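Local coordinates for porin (Pseudomonas aeruginosa, PDB 3T24), which forms a beta-barrel channel in the bacterial outer membrane that probably lets small carboxylate-bearing solutes cross, at residues P120-I125 and S208-K213; G155-V160 and F192-G197. All blocks are in the same frame, centred on the assembly; numbering follows the deposited sequence.

Interaction 1. Residues P120-I125 and S208-K213; sequences PKLPVI and SYHYGK. With C8E ((hydroxyethyloxy)tri(ethyloxy)octane), chain J.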
ATOM      1  N   PRO A 120       3.340   8.912   3.869  1.00 36.82           N
ATOM      2  CA  PRO A 120       2.449   9.512   2.869  1.00 38.97           C
ATOM      3  C   PRO A 120       1.539   8.455   2.237  1.00 36.12           C
ATOM      4  O   PRO A 120       1.890   7.282   2.258  1.00 33.25           O
ATOM      5  CB  PRO A 120       3.420  10.117   1.846  1.00 34.04           C
ATOM      6  CG  PRO A 120       4.710   9.409   2.068  1.00 36.71           C
ATOM      7  CD  PRO A 120       4.762   8.985   3.482  1.00 35.92           C
ATOM      8  N   LYS A 121       0.363   8.857   1.765  1.00 30.24           N
ATOM      9  CA  LYS A 121      -0.547   7.937   1.068  1.00 32.65           C
ATOM     10  C   LYS A 121      -0.949   8.575  -0.251  1.00 29.27           C
ATOM     11  O   LYS A 121      -1.897   9.339  -0.311  1.00 33.82           O
ATOM     12  CB  LYS A 121      -1.798   7.650   1.885  1.00 39.95           C
ATOM     13  CG  LYS A 121      -1.831   6.288   2.521  1.00 58.79           C
ATOM     14  CD  LYS A 121      -2.959   5.434   1.959  1.00 70.64           C
ATOM     15  CE  LYS A 121      -4.315   6.069   2.206  1.00 77.21           C
ATOM     16  NZ  LYS A 121      -5.421   5.114   1.896  1.00 82.28           N
ATOM     17  N   LEU A 122      -0.218   8.258  -1.304  1.00 24.86           N
ATOM     18  CA  LEU A 122      -0.399   8.927  -2.576  1.00 23.52           C
ATOM     19  C   LEU A 122      -0.259   7.950  -3.755  1.00 32.25           C
ATOM     20  O   LEU A 122       0.396   6.919  -3.638  1.00 43.64           O
ATOM     21  CB  LEU A 122       0.630  10.043  -2.703  1.00 22.40           C
ATOM     22  CG  LEU A 122       0.513  11.177  -1.685  1.00 32.22           C
ATOM     23  CD1 LEU A 122       1.818  11.957  -1.676  1.00 26.45           C
ATOM     24  CD2 LEU A 122      -0.717  12.108  -1.936  1.00 22.89           C
ATOM     25  N   PRO A 123      -0.871   8.281  -4.905  1.00 31.10           N
ATOM     26  CA  PRO A 123      -0.742   7.362  -6.039  1.00 23.49           C
ATOM     27  C   PRO A 123       0.695   7.087  -6.408  1.00 22.71           C
ATOM     28  O   PRO A 123       0.981   6.008  -6.921  1.00 23.22           O
ATOM     29  CB  PRO A 123      -1.461   8.105  -7.171  1.00 23.37           C
ATOM     30  CG  PRO A 123      -2.546   8.879  -6.436  1.00 24.32           C
ATOM     31  CD  PRO A 123      -1.868   9.345  -5.163  1.00 22.01           C
ATOM     32  N   VAL A 124       1.598   8.019  -6.130  1.00 21.59           N
ATOM     33  CA  VAL A 124       2.999   7.784  -6.447  1.00 22.38           C
ATOM     34  C   VAL A 124       3.847   7.261  -5.299  1.00 23.52           C
ATOM     35  O   VAL A 124       5.054   7.089  -5.464  1.00 25.02           O
ATOM     36  CB  VAL A 124       3.653   9.040  -7.018  1.00 26.51           C
ATOM     37  CG1 VAL A 124       3.081   9.317  -8.391  1.00 25.47           C
ATOM     38  CG2 VAL A 124       3.432  10.213  -6.079  1.00 27.15           C
ATOM     39  N   ILE A 125       3.223   7.004  -4.149  1.00 25.59           N
ATOM     40  CA  ILE A 125       3.924   6.391  -3.010  1.00 21.74           C
ATOM     41  C   ILE A 125       2.925   5.821  -1.990  1.00 23.25           C
ATOM     42  O   ILE A 125       2.272   6.562  -1.231  1.00 25.10           O
ATOM     43  CB  ILE A 125       4.943   7.366  -2.339  1.00 20.90           C
ATOM     44  CG1 ILE A 125       5.539   6.763  -1.067  1.00 25.27           C
ATOM     45  CG2 ILE A 125       4.285   8.679  -1.963  1.00 22.79           C
ATOM     46  CD1 ILE A 125       5.990   5.282  -1.233  1.00 44.00           C
ATOM     47  N   SER A 208      -7.418  13.423 -10.137  1.00 44.97           N
ATOM     48  CA  SER A 208      -6.148  13.714  -9.509  1.00 41.99           C
ATOM     49  C   SER A 208      -5.001  13.680 -10.508  1.00 40.86           C
ATOM     50  O   SER A 208      -5.035  12.957 -11.500  1.00 41.49           O
ATOM     51  CB  SER A 208      -5.889  12.726  -8.379  1.00 36.13           C
ATOM     52  OG  SER A 208      -5.837  11.406  -8.880  1.00 37.30           O
ATOM     53  N   TYR A 209      -3.985  14.481 -10.230  1.00 44.13           N
ATOM     54  CA  TYR A 209      -2.754  14.491 -10.998  1.00 39.68           C
ATOM     55  C   TYR A 209      -1.577  14.479 -10.000  1.00 34.10           C
ATOM     56  O   TYR A 209      -1.466  15.339  -9.139  1.00 34.83           O
ATOM     57  CB  TYR A 209      -2.733  15.713 -11.933  1.00 41.96           C
ATOM     58  CG  TYR A 209      -1.474  15.900 -12.741  1.00 48.78           C
ATOM     59  CD1 TYR A 209      -1.312  15.280 -13.964  1.00 59.37           C
ATOM     60  CD2 TYR A 209      -0.457  16.720 -12.295  1.00 55.10           C
ATOM     61  CE1 TYR A 209      -0.166  15.457 -14.714  1.00 63.73           C
ATOM     62  CE2 TYR A 209       0.695  16.905 -13.034  1.00 61.60           C
ATOM     63  CZ  TYR A 209       0.834  16.269 -14.246  1.00 65.38           C
ATOM     64  OH  TYR A 209       1.974  16.446 -14.994  1.00 68.81           O
ATOM     65  N   HIS A 210      -0.716  13.478 -10.103  1.00 32.09           N
ATOM     66  CA  HIS A 210       0.397  13.356  -9.180  1.00 30.70           C
ATOM     67  C   HIS A 210       1.692  13.108  -9.926  1.00 34.21           C
ATOM     68  O   HIS A 210       1.718  12.371 -10.908  1.00 29.25           O
ATOM     69  CB  HIS A 210       0.137  12.224  -8.160  1.00 29.25           C
ATOM     70  CG  HIS A 210      -0.969  12.544  -7.202  1.00 30.32           C
ATOM     71  ND1 HIS A 210      -0.736  13.124  -5.978  1.00 34.30           N
ATOM     72  CD2 HIS A 210      -2.310  12.421  -7.321  1.00 38.63           C
ATOM     73  CE1 HIS A 210      -1.894  13.326  -5.367  1.00 35.91           C
ATOM     74  NE2 HIS A 210      -2.864  12.915  -6.164  1.00 36.69           N
ATOM     75  N   TYR A 211       2.750  13.742  -9.426  1.00 37.06           N
ATOM     76  CA  TYR A 211       4.103  13.597  -9.920  1.00 33.28           C
ATOM     77  C   TYR A 211       5.024  13.064  -8.830  1.00 33.61           C
ATOM     78  O   TYR A 211       4.974  13.506  -7.683  1.00 31.71           O
ATOM     79  CB  TYR A 211       4.611  14.963 -10.342  1.00 32.54           C
ATOM     80  CG  TYR A 211       6.074  15.023 -10.734  1.00 39.98           C
ATOM     81  CD1 TYR A 211       6.484  14.705 -12.035  1.00 45.70           C
ATOM     82  CD2 TYR A 211       7.040  15.444  -9.821  1.00 33.36           C
ATOM     83  CE1 TYR A 211       7.825  14.788 -12.412  1.00 39.93           C
ATOM     84  CE2 TYR A 211       8.377  15.527 -10.179  1.00 34.86           C
ATOM     85  CZ  TYR A 211       8.762  15.200 -11.483  1.00 44.36           C
ATOM     86  OH  TYR A 211      10.084  15.293 -11.851  1.00 48.79           O
ATOM     87  N   GLY A 212       5.879  12.127  -9.202  1.00 26.32           N
ATOM     88  CA  GLY A 212       6.914  11.633  -8.318  1.00 31.25           C
ATOM     89  C   GLY A 212       8.220  11.397  -9.062  1.00 33.70           C
ATOM     90  O   GLY A 212       8.232  10.890 -10.186  1.00 27.66           O
ATOM     91  N   LYS A 213       9.329  11.753  -8.427  1.00 31.96           N
ATOM     92  CA  LYS A 213      10.637  11.500  -9.002  1.00 27.51           C
ATOM     93  C   LYS A 213      11.607  10.886  -8.004  1.00 27.45           C
ATOM     94  O   LYS A 213      12.009  11.521  -7.036  1.00 30.81           O
ATOM     95  CB  LYS A 213      11.228  12.789  -9.586  1.00 26.83           C
ATOM     96  CG  LYS A 213      12.572  12.578 -10.266  1.00 31.78           C
ATOM     97  CD  LYS A 213      13.177  13.900 -10.691  1.00 39.34           C
ATOM     98  CE  LYS A 213      14.659  13.899 -10.397  1.00 45.39           C
ATOM     99  NZ  LYS A 213      15.198  15.271 -10.368  1.00 49.85           N
TER
HETATM  100  C1  C8E J 401      10.871  19.692  -2.917  1.00 47.55           C
HETATM  101  C2  C8E J 401       9.590  19.139  -3.541  1.00 47.24           C
HETATM  102  C3  C8E J 401       9.685  19.169  -5.063  1.00 48.75           C
HETATM  103  C4  C8E J 401       8.339  18.981  -5.766  1.00 52.25           C
HETATM  104  C5  C8E J 401       8.510  18.888  -7.290  1.00 58.53           C
HETATM  105  C6  C8E J 401       7.872  20.054  -8.069  1.00 64.40           C
HETATM  106  C7  C8E J 401       7.499  19.695  -9.516  1.00 67.25           C
HETATM  107  C8  C8E J 401       8.455  20.215 -10.595  1.00 72.12           C
HETATM  108  O9  C8E J 401       8.549  19.300 -11.694  1.00 74.05           O
HETATM  109  C10 C8E J 401       7.605  19.501 -12.755  1.00 71.23           C
HETATM  110  C11 C8E J 401       6.460  18.485 -12.675  1.00 65.17           C
HETATM  111  O12 C8E J 401       5.637  18.811 -11.564  1.00 61.53           O
HETATM  112  C13 C8E J 401       4.319  18.282 -11.596  1.00 63.34           C
HETATM  113  C14 C8E J 401       3.272  19.337 -11.207  1.00 68.65           C
HETATM  114  O15 C8E J 401       2.664  19.089  -9.947  1.00 65.09           O
HETATM  115  C16 C8E J 401       1.266  18.871  -9.999  1.00 62.11           C
HETATM  116  C17 C8E J 401       0.486  19.966  -9.264  1.00 63.54           C
HETATM  117  O18 C8E J 401      -0.909  19.713  -9.302  1.00 63.34           O
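An inward-folded loop packs here against the inner surface of the barrel wall: Leu-122, Pro-123 and Val-124 lie on His-210 and Gly-212 of strand 205-214. The contact is made by van der Waals and CH-pi packing. No hydrogen bond joins 120-125 to 208-213. Its centre is the Pro-123 ring, which sits over one face of the His-210 imidazole. CD of Pro-123 is 3.7 Å from the ring centroid and only 7° off the normal, a CH-pi contact. CG of Pro-123 lies over the same ring, 3.7 Å from CD2 of His-210. The imidazole swings toward the loop with its CG anti to the carbonyl carbon (chi1 -69°). Leu-122 crosses it at about a right angle and brings CD2 to 3.8 Å from CE1 of His-210.

Val-124 reaches the strand backbone. Its CG1 is 4.0 Å from N of Gly-212, and it also meets CB of His-210. Its CG2 comes near the carbonyl oxygen of Tyr-211. Gly-212 has no side chain, and Val-124 comes close to the main chain there. The loop takes its shape from a type I beta turn, Leu-122 to Ile-125. N of Ile-125 bonds to O of Leu-122 at 2.9 Å, and N of Leu-122 bonds back to O of Ile-125.

Side chains alternate along the strand, as in outer membrane porins. His-210 faces the loop in the barrel interior, while Tyr-209 and Tyr-211 face outward and carry the detergent C8E. C11 of C8E lies over one face of the Tyr-211 ring, 3.8 Å above its plane. C16 of C8E meets the edge of the Tyr-209 ring, 3.6 Å from CD2 of Tyr-209. On the inner side, Pro-123 and Val-124 also touch Tyr-222 of the next strand, and His-210 touches Asp-153.

Interaction 2. Residues G155-V160 and F192-G197; sequences GRLKKV and FDFAGG. With C8E ((hydroxyethyloxy)tri(ethyloxy)octane), chain J.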
ATOM      1  N   GLY A 155       6.406  17.286  -1.420  1.00 30.33           N
ATOM      2  CA  GLY A 155       7.388  16.891  -0.441  1.00 28.89           C
ATOM      3  C   GLY A 155       8.639  16.228  -0.982  1.00 35.94           C
ATOM      4  O   GLY A 155       8.812  16.036  -2.191  1.00 36.04           O
ATOM      5  N   ARG A 156       9.517  15.887  -0.044  1.00 34.58           N
ATOM      6  CA  ARG A 156      10.748  15.202  -0.336  1.00 32.82           C
ATOM      7  C   ARG A 156      11.067  14.174   0.737  1.00 31.65           C
ATOM      8  O   ARG A 156      11.227  14.510   1.916  1.00 37.81           O
ATOM      9  CB  ARG A 156      11.908  16.191  -0.444  1.00 33.00           C
ATOM     10  CG  ARG A 156      13.251  15.473  -0.503  1.00 35.36           C
ATOM     11  CD  ARG A 156      14.365  16.376  -0.936  1.00 37.83           C
ATOM     12  NE  ARG A 156      14.029  17.073  -2.172  1.00 40.49           N
ATOM     13  CZ  ARG A 156      14.760  18.055  -2.688  1.00 48.79           C
ATOM     14  NH1 ARG A 156      15.865  18.445  -2.069  1.00 49.57           N
ATOM     15  NH2 ARG A 156      14.389  18.652  -3.815  1.00 51.40           N
ATOM     16  N   LEU A 157      11.180  12.925   0.311  1.00 28.87           N
ATOM     17  CA  LEU A 157      11.611  11.830   1.172  1.00 23.99           C
ATOM     18  C   LEU A 157      13.087  11.540   0.915  1.00 31.58           C
ATOM     19  O   LEU A 157      13.530  11.460  -0.238  1.00 29.44           O
ATOM     20  CB  LEU A 157      10.778  10.586   0.867  1.00 19.97           C
ATOM     21  CG  LEU A 157       9.273  10.885   0.838  1.00 26.38           C
ATOM     22  CD1 LEU A 157       8.533   9.676   0.346  1.00 22.15           C
ATOM     23  CD2 LEU A 157       8.711  11.370   2.210  1.00 24.46           C
ATOM     24  N   LYS A 158      13.844  11.368   1.989  1.00 31.29           N
ATOM     25  CA  LYS A 158      15.288  11.209   1.873  1.00 36.62           C
ATOM     26  C   LYS A 158      15.761   9.796   2.190  1.00 33.16           C
ATOM     27  O   LYS A 158      16.839   9.387   1.771  1.00 35.64           O
ATOM     28  CB  LYS A 158      16.002  12.198   2.807  1.00 35.13           C
ATOM     29  CG  LYS A 158      15.768  13.646   2.460  1.00 47.29           C
ATOM     30  CD  LYS A 158      16.349  14.572   3.538  1.00 59.35           C
ATOM     31  CE  LYS A 158      16.173  16.044   3.155  1.00 69.60           C
ATOM     32  NZ  LYS A 158      16.495  16.983   4.273  1.00 75.26           N
ATOM     33  N   LYS A 159      14.944   9.065   2.935  1.00 26.06           N
ATOM     34  CA  LYS A 159      15.356   7.817   3.563  1.00 25.73           C
ATOM     35  C   LYS A 159      14.128   6.972   3.787  1.00 27.83           C
ATOM     36  O   LYS A 159      13.023   7.496   3.981  1.00 25.78           O
ATOM     37  CB  LYS A 159      15.979   8.099   4.932  1.00 39.71           C
ATOM     38  CG  LYS A 159      17.347   8.721   4.900  1.00 36.96           C
ATOM     39  CD  LYS A 159      18.340   7.627   4.695  1.00 40.87           C
ATOM     40  CE  LYS A 159      19.358   8.005   3.662  1.00 39.83           C
ATOM     41  NZ  LYS A 159      20.306   8.982   4.223  1.00 41.33           N
ATOM     42  N   VAL A 160      14.326   5.662   3.775  1.00 28.27           N
ATOM     43  CA  VAL A 160      13.245   4.739   4.006  1.00 25.17           C
ATOM     44  C   VAL A 160      13.653   3.805   5.125  1.00 29.96           C
ATOM     45  O   VAL A 160      14.844   3.476   5.288  1.00 29.05           O
ATOM     46  CB  VAL A 160      12.888   3.944   2.733  1.00 29.52           C
ATOM     47  CG1 VAL A 160      14.105   3.209   2.209  1.00 21.76           C
ATOM     48  CG2 VAL A 160      11.730   2.994   3.007  1.00 24.60           C
ATOM     49  N   PHE A 192      13.460  11.495  -3.157  1.00 34.29           N
ATOM     50  CA  PHE A 192      12.208  11.222  -3.846  1.00 25.04           C
ATOM     51  C   PHE A 192      11.334  12.443  -3.703  1.00 28.23           C
ATOM     52  O   PHE A 192      10.844  12.728  -2.611  1.00 27.59           O
ATOM     53  CB  PHE A 192      11.463  10.019  -3.269  1.00 19.91           C
ATOM     54  CG  PHE A 192      10.115   9.765  -3.933  1.00 25.54           C
ATOM     55  CD1 PHE A 192       8.918  10.045  -3.260  1.00 24.69           C
ATOM     56  CD2 PHE A 192      10.045   9.270  -5.244  1.00 28.03           C
ATOM     57  CE1 PHE A 192       7.665   9.810  -3.878  1.00 23.82           C
ATOM     58  CE2 PHE A 192       8.805   9.033  -5.876  1.00 23.09           C
ATOM     59  CZ  PHE A 192       7.613   9.307  -5.194  1.00 20.75           C
ATOM     60  N   ASP A 193      11.154  13.173  -4.799  1.00 27.99           N
ATOM     61  CA  ASP A 193      10.344  14.381  -4.762  1.00 29.71           C
ATOM     62  C   ASP A 193       8.958  14.086  -5.277  1.00 35.69           C
ATOM     63  O   ASP A 193       8.793  13.331  -6.252  1.00 36.23           O
ATOM     64  CB  ASP A 193      10.966  15.484  -5.601  1.00 25.59           C
ATOM     65  CG  ASP A 193      12.253  16.002  -5.013  1.00 43.93           C
ATOM     66  OD1 ASP A 193      12.524  15.712  -3.829  1.00 49.90           O
ATOM     67  OD2 ASP A 193      12.990  16.708  -5.731  1.00 44.32           O
ATOM     68  N   PHE A 194       7.957  14.691  -4.642  1.00 30.07           N
ATOM     69  CA  PHE A 194       6.595  14.506  -5.104  1.00 23.10           C
ATOM     70  C   PHE A 194       5.783  15.780  -4.988  1.00 30.77           C
ATOM     71  O   PHE A 194       6.091  16.661  -4.185  1.00 35.64           O
ATOM     72  CB  PHE A 194       5.920  13.306  -4.416  1.00 20.75           C
ATOM     73  CG  PHE A 194       5.790  13.447  -2.927  1.00 28.60           C
ATOM     74  CD1 PHE A 194       4.659  14.022  -2.376  1.00 23.37           C
ATOM     75  CD2 PHE A 194       6.802  13.003  -2.079  1.00 24.86           C
ATOM     76  CE1 PHE A 194       4.521  14.148  -1.002  1.00 25.13           C
ATOM     77  CE2 PHE A 194       6.681  13.125  -0.689  1.00 24.26           C
ATOM     78  CZ  PHE A 194       5.531  13.699  -0.148  1.00 27.70           C
ATOM     79  N   ALA A 195       4.781  15.897  -5.854  1.00 32.01           N
ATOM     80  CA  ALA A 195       3.837  17.017  -5.838  1.00 35.35           C
ATOM     81  C   ALA A 195       2.600  16.556  -6.566  1.00 29.16           C
ATOM     82  O   ALA A 195       2.668  15.688  -7.435  1.00 33.20           O
ATOM     83  CB  ALA A 195       4.421  18.249  -6.491  1.00 36.69           C
ATOM     84  N   GLY A 196       1.456  17.086  -6.178  1.00 30.20           N
ATOM     85  CA  GLY A 196       0.227  16.685  -6.829  1.00 25.07           C
ATOM     86  C   GLY A 196      -0.991  17.336  -6.234  1.00 32.29           C
ATOM     87  O   GLY A 196      -0.897  18.223  -5.384  1.00 39.77           O
ATOM     88  N   GLY A 197      -2.150  16.870  -6.662  1.00 33.08           N
ATOM     89  CA  GLY A 197      -3.390  17.464  -6.223  1.00 34.68           C
ATOM     90  C   GLY A 197      -4.568  16.632  -6.662  1.00 36.79           C
ATOM     91  O   GLY A 197      -4.455  15.718  -7.487  1.00 32.36           O
TER
HETATM   92  C1  C8E J 401      10.871  19.692  -2.917  1.00 47.55           C
HETATM   93  C2  C8E J 401       9.590  19.139  -3.541  1.00 47.24           C
HETATM   94  C3  C8E J 401       9.685  19.169  -5.063  1.00 48.75           C
HETATM   95  C4  C8E J 401       8.339  18.981  -5.766  1.00 52.25           C
HETATM   96  C5  C8E J 401       8.510  18.888  -7.290  1.00 58.53           C
HETATM   97  C6  C8E J 401       7.872  20.054  -8.069  1.00 64.40           C
HETATM   98  C7  C8E J 401       7.499  19.695  -9.516  1.00 67.25           C
HETATM   99  C8  C8E J 401       8.455  20.215 -10.595  1.00 72.12           C
HETATM  100  O9  C8E J 401       8.549  19.300 -11.694  1.00 74.05           O
HETATM  101  C10 C8E J 401       7.605  19.501 -12.755  1.00 71.23           C
HETATM  102  C11 C8E J 401       6.460  18.485 -12.675  1.00 65.17           C
HETATM  103  O12 C8E J 401       5.637  18.811 -11.564  1.00 61.53           O
HETATM  104  C13 C8E J 401       4.319  18.282 -11.596  1.00 63.34           C
HETATM  105  C14 C8E J 401       3.272  19.337 -11.207  1.00 68.65           C
HETATM  106  O15 C8E J 401       2.664  19.089  -9.947  1.00 65.09           O
HETATM  107  C16 C8E J 401       1.266  18.871  -9.999  1.00 62.11           C
HETATM  108  C17 C8E J 401       0.486  19.966  -9.264  1.00 63.54           C
HETATM  109  O18 C8E J 401      -0.909  19.713  -9.302  1.00 63.34           O
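Strands 155-160 and 192-197 run antiparallel, with axes 4.7 Å apart and N-to-C directions 159° from each other. Gly-155 with Phe-194 and Leu-157 with Phe-192 are hydrogen-bonded pairs, each joined by two bonds of 2.9 Å between N and O. Arg-156 and Asp-193 form the non-hydrogen-bonded pair between them.

These two side chains lie side by side on the outer face of the barrel wall. Arg-156 grips the carboxylate side-on. Its NE is 2.6 Å from OD1 of Asp-193, and its NH2 is 3.1 Å from OD2. Both oxygens are met on their syn sides, and the two planes are 15° apart. Both nitrogens sit somewhat out of the carboxylate plane, and the bonds are bent. A bend at chi3 (-52°) turns the guanidinium to the acid.

Leu-157, Phe-192 and Phe-194 share the other face. The Phe-194 ring folds over Gly-155, whose CA lies 3.9 Å from the ring centroid in a CH-pi contact. CG of Leu-157 meets the edge of this ring, and CD1 of Leu-157 packs 3.6 Å from CD1 of Phe-192.

C8E runs past the salt bridge, with C1 near NH2 of Arg-156. The alkyl tail partly shields the pair from water, which may strengthen it, and the two-point grip limits rotation of both groups.

The two interactions share one part of the barrel wall, with centres about 8 Å apart. Strands 192-200 and 205-214 are consecutive and pair with each other. N of Tyr-211 lies 2.8 Å from O of Ala-195, and N of Lys-213 lies 2.7 Å from O of Asp-193; both are probable hydrogen bonds. The 120-125 loop also reaches the second contact from inside: O of Val-124 is 3.4 Å from CZ of Phe-192, and Leu-122 touches Phe-194. On the outside, one C8E molecule spans both, from Arg-156 and Asp-193 to Tyr-211 and Tyr-209. It probably occupies a place that lipid would take in the membrane.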